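Local atomic coordinates of probable zinc protease PqqL (PDB entry 6OFT), a protein that probably acts as a periplasmic zinc-dependent endopeptidase of the M16 family, the chain described here being the first half of the whole protein. Residues K444-P448 with A449-A453; K456-N460 with K461-A465. All coordinates share one frame; numbering follows the deposited sequence.

Contact 1: K444-P448 with A449-A453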
# COMPACT_ATOMS: atom_id res chain seq x y z
N LYS A 444 13.39 28.53 12.21
CA LYS A 444 12.93 29.05 10.92
C LYS A 444 11.54 28.56 10.50
O LYS A 444 10.90 29.21 9.67
CB LYS A 444 13.97 28.80 9.82
CG LYS A 444 15.05 29.90 9.82
CD LYS A 444 16.20 29.62 8.88
CE LYS A 444 17.22 30.73 8.92
NZ LYS A 444 18.30 30.51 7.91
N ALA A 445 11.06 27.44 11.09
CA ALA A 445 9.74 26.88 10.79
C ALA A 445 8.62 27.90 11.04
O ALA A 445 8.67 28.65 12.02
CB ALA A 445 9.50 25.61 11.60
N LEU A 446 7.65 27.97 10.12
CA LEU A 446 6.55 28.92 10.23
C LEU A 446 5.53 28.42 11.25
O LEU A 446 5.19 27.24 11.26
CB LEU A 446 5.85 29.12 8.87
CG LEU A 446 6.48 30.09 7.84
CD1 LEU A 446 7.76 29.52 7.21
CD2 LEU A 446 5.50 30.36 6.72
N SER A 447 5.04 29.33 12.12
CA SER A 447 3.99 29.00 13.08
C SER A 447 2.65 29.02 12.29
O SER A 447 2.62 29.56 11.18
CB SER A 447 3.96 30.04 14.20
OG SER A 447 5.15 29.99 14.97
N PRO A 448 1.54 28.43 12.80
CA PRO A 448 0.28 28.39 12.00
C PRO A 448 -0.28 29.73 11.51
O PRO A 448 -0.90 29.76 10.44
CB PRO A 448 -0.70 27.69 12.94
CG PRO A 448 0.16 26.87 13.82
CD PRO A 448 1.38 27.67 14.06
N ALA A 449 -0.10 30.84 12.28
CA ALA A 449 -0.63 32.14 11.86
C ALA A 449 0.14 32.67 10.66
O ALA A 449 -0.47 33.25 9.76
CB ALA A 449 -0.58 33.13 13.01
N ALA A 450 1.47 32.43 10.62
CA ALA A 450 2.36 32.84 9.55
C ALA A 450 2.04 32.09 8.26
O ALA A 450 2.07 32.69 7.19
CB ALA A 450 3.81 32.62 9.95
N ILE A 451 1.73 30.78 8.36
CA ILE A 451 1.38 29.92 7.22
C ILE A 451 0.14 30.50 6.54
O ILE A 451 0.14 30.71 5.32
CB ILE A 451 1.17 28.42 7.64
CG1 ILE A 451 2.52 27.74 8.02
CG2 ILE A 451 0.45 27.63 6.53
CD1 ILE A 451 2.43 26.34 8.67
N LEU A 452 -0.89 30.76 7.32
CA LEU A 452 -2.18 31.27 6.79
C LEU A 452 -2.04 32.73 6.33
O LEU A 452 -2.75 33.06 5.42
CB LEU A 452 -3.29 31.06 7.80
CG LEU A 452 -3.59 29.61 8.17
CD1 LEU A 452 -4.94 29.49 8.84
CD2 LEU A 452 -3.53 28.69 6.95
N ALA A 453 -1.17 33.54 6.92
CA ALA A 453 -0.99 34.92 6.44
C ALA A 453 -0.32 34.88 5.06
O ALA A 453 -0.60 35.72 4.20
CB ALA A 453 -0.16 35.74 7.41

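Contact 2: K456-N460 with K461-A465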
# COMPACT_ATOMS: atom_id res chain seq x y z
N LYS A 456 -3.05 33.89 2.55
CA LYS A 456 -3.91 35.05 2.26
C LYS A 456 -3.19 36.03 1.31
O LYS A 456 -3.81 36.56 0.39
CB LYS A 456 -4.31 35.75 3.57
CG LYS A 456 -5.32 36.88 3.38
CD LYS A 456 -5.35 37.82 4.58
CE LYS A 456 -6.45 38.84 4.44
NZ LYS A 456 -6.32 39.94 5.43
N GLU A 457 -1.89 36.27 1.55
CA GLU A 457 -1.02 37.12 0.73
C GLU A 457 -1.08 36.64 -0.73
O GLU A 457 -1.36 37.44 -1.62
CB GLU A 457 0.42 37.05 1.27
CG GLU A 457 1.44 37.92 0.55
CD GLU A 457 2.85 37.77 1.09
OE1 GLU A 457 3.07 38.11 2.28
OE2 GLU A 457 3.73 37.31 0.33
N TYR A 458 -0.84 35.33 -0.96
CA TYR A 458 -0.87 34.72 -2.29
C TYR A 458 -2.27 34.68 -2.91
O TYR A 458 -2.40 34.92 -4.11
CB TYR A 458 -0.21 33.33 -2.29
CG TYR A 458 1.30 33.42 -2.38
CD1 TYR A 458 1.93 33.72 -3.58
CD2 TYR A 458 2.10 33.22 -1.25
CE1 TYR A 458 3.32 33.81 -3.67
CE2 TYR A 458 3.49 33.32 -1.33
CZ TYR A 458 4.09 33.61 -2.54
OH TYR A 458 5.47 33.71 -2.63
N ALA A 459 -3.32 34.44 -2.09
CA ALA A 459 -4.71 34.39 -2.55
C ALA A 459 -5.20 35.74 -3.10
O ALA A 459 -6.05 35.75 -3.99
CB ALA A 459 -5.63 33.94 -1.42
N ASN A 460 -4.69 36.86 -2.53
CA ASN A 460 -5.04 38.23 -2.91
C ASN A 460 -4.09 38.84 -3.96
O ASN A 460 -4.26 40.01 -4.32
CB ASN A 460 -5.16 39.14 -1.67
CG ASN A 460 -6.16 38.69 -0.63
OD1 ASN A 460 -5.98 38.93 0.57
ND2 ASN A 460 -7.24 38.03 -1.04
N LYS A 461 -3.12 38.05 -4.45
CA LYS A 461 -2.19 38.47 -5.50
C LYS A 461 -2.81 38.12 -6.86
O LYS A 461 -3.50 37.10 -6.97
CB LYS A 461 -0.85 37.70 -5.39
CG LYS A 461 0.22 38.39 -4.57
CD LYS A 461 1.55 37.68 -4.75
CE LYS A 461 2.56 38.05 -3.69
NZ LYS A 461 3.93 37.56 -4.03
N LYS A 462 -2.55 38.95 -7.88
CA LYS A 462 -3.00 38.69 -9.24
C LYS A 462 -1.82 37.97 -9.90
O LYS A 462 -0.98 38.61 -10.54
CB LYS A 462 -3.37 39.99 -9.97
CG LYS A 462 -4.70 40.59 -9.53
CD LYS A 462 -4.89 42.00 -10.09
CE LYS A 462 -6.06 42.72 -9.47
NZ LYS A 462 -6.27 44.06 -10.08
N LEU A 463 -1.70 36.65 -9.65
CA LEU A 463 -0.61 35.81 -10.16
C LEU A 463 -0.81 35.48 -11.63
O LEU A 463 -1.96 35.35 -12.08
CB LEU A 463 -0.45 34.52 -9.32
CG LEU A 463 -0.00 34.69 -7.86
CD1 LEU A 463 -0.54 33.57 -7.00
CD2 LEU A 463 1.51 34.75 -7.75
N ALA A 464 0.31 35.35 -12.37
CA ALA A 464 0.32 35.07 -13.81
C ALA A 464 0.15 33.59 -14.13
O ALA A 464 0.63 32.73 -13.38
CB ALA A 464 1.60 35.60 -14.44
N ALA A 465 -0.55 33.31 -15.25
CA ALA A 465 -0.81 31.96 -15.74
C ALA A 465 0.48 31.31 -16.17
O ALA A 465 1.33 31.97 -16.78
CB ALA A 465 -1.79 32.00 -16.90

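Contact 1: K444-P448 with A449-A453
Leu446 and Ile451 meet through their inner carbons: Leu446 CB lies 3.7 Å from Ile451 CG1, and the same CB stands 4.2 Å from Ala450 CB, so one methylene is shared by two successive residues of the first helical turn. Farther out, Leu446 CD2 reaches the backbone, 4.2 Å from Ala450 C. Ile451 presents CG1 to the loop because this branch is anti to its own carbonyl carbon (chi1 -71°), which lays it back along the chain beside Leu446. These contacts flank the start of helix 448-459. Ser447 occupies the N-cap position, yet its hydroxyl makes no capping bond; its carbonyl does the work. Ser447 O accepts Ile451 N at 3.2 Å (157° at the hydrogen), the first i to i+4 bond of the helix. Ala450 N adds a weak i+3 bond to the same oxygen, bent to 122° at the hydrogen, so the oxygen is shared by two donors. The next bond runs from Leu452 N to Pro448 O at 3.3 Å. Pro448 suits the first helical position, where its nitrogen, lacking a hydrogen, forfeits no helix bond. Leu452 CG packs 3.5 Å from Pro448 O, alongside that bond. In the next shell, Ile451 rests on Trp432 and Gln434 of strand 430-436, Phe244 of strand 242-248 and Met339 of helix 331-348, while Leu446 packs on Gln332 and Ala335 of the same helix. Gln434 also donates its side-chain NE2 to Leu446 O, tying the loop to the sheet.

Contact 2: K456-N460 with K461-A465
The side chains of Tyr458 and Lys461 lie side by side and point the same way, just where the chain leaves helix 448-459. The close part of the contact is at the backbone: Lys461 N donates to Tyr458 O at 3.2 Å, an i to i+3 bond closing a turn at the helix's C-terminal end. Although the N-H points well at the oxygen (155°), it arrives above the carbonyl plane, 71° out of it. The same oxygen is covered by Lys461 CB at 3.4 Å and by Leu463 CD1 at 3.7 Å. This Leu463 methyl also approaches the tyrosine ring at its edge, near the ring plane; Leu463 CD1 stands 4.2 Å from Tyr458 CD1. Lys461 CG still packs 3.5 Å from Glu457 O. Beyond it the extended chain (chi2 -169°) only skirts the ring, with CD 4.1 Å from Tyr458 CD1 and NZ oblique to it, 3.8 Å from Tyr458 CE1. Lys461 and Glu457 are exposed, and their charged ends form the solvent side: Glu457 OE2 is 4.4 Å from Lys461 NZ, beyond a salt bridge, so any attraction is probably modest. The far end of Tyr458 is tied down by a hydrogen bond from OH to Asn336 OD1, while its ring packs against Met339, Ala340 and Ala343 of helix 331-348. Leu463 shares Ala343, and its backbone N and O bond Gln347 OE1 and His348 NE2, holding the departing chain against the C-terminal end of helix 331-348.

Contact 1 opens helix 448-459 and contact 2 closes it; their centres are about 18 Å apart, and they follow one another along the chain with no direct touch between them. Helix 331-348 supports both: Gln332, Ala335 and Met339 lie under contact 1, whereas contact 2 mostly uses positions farther along that helix, with Met339 touched from both. Contact 1 is partly buried and also meets strands 242-248 and 430-436 of the five-stranded sheet; contact 2 lies at the surface. Thus the last helix of this half of PqqL is fastened at both ends to one neighbouring helix. Both sites lie far out from the chain's centre, away from the predicted zinc site.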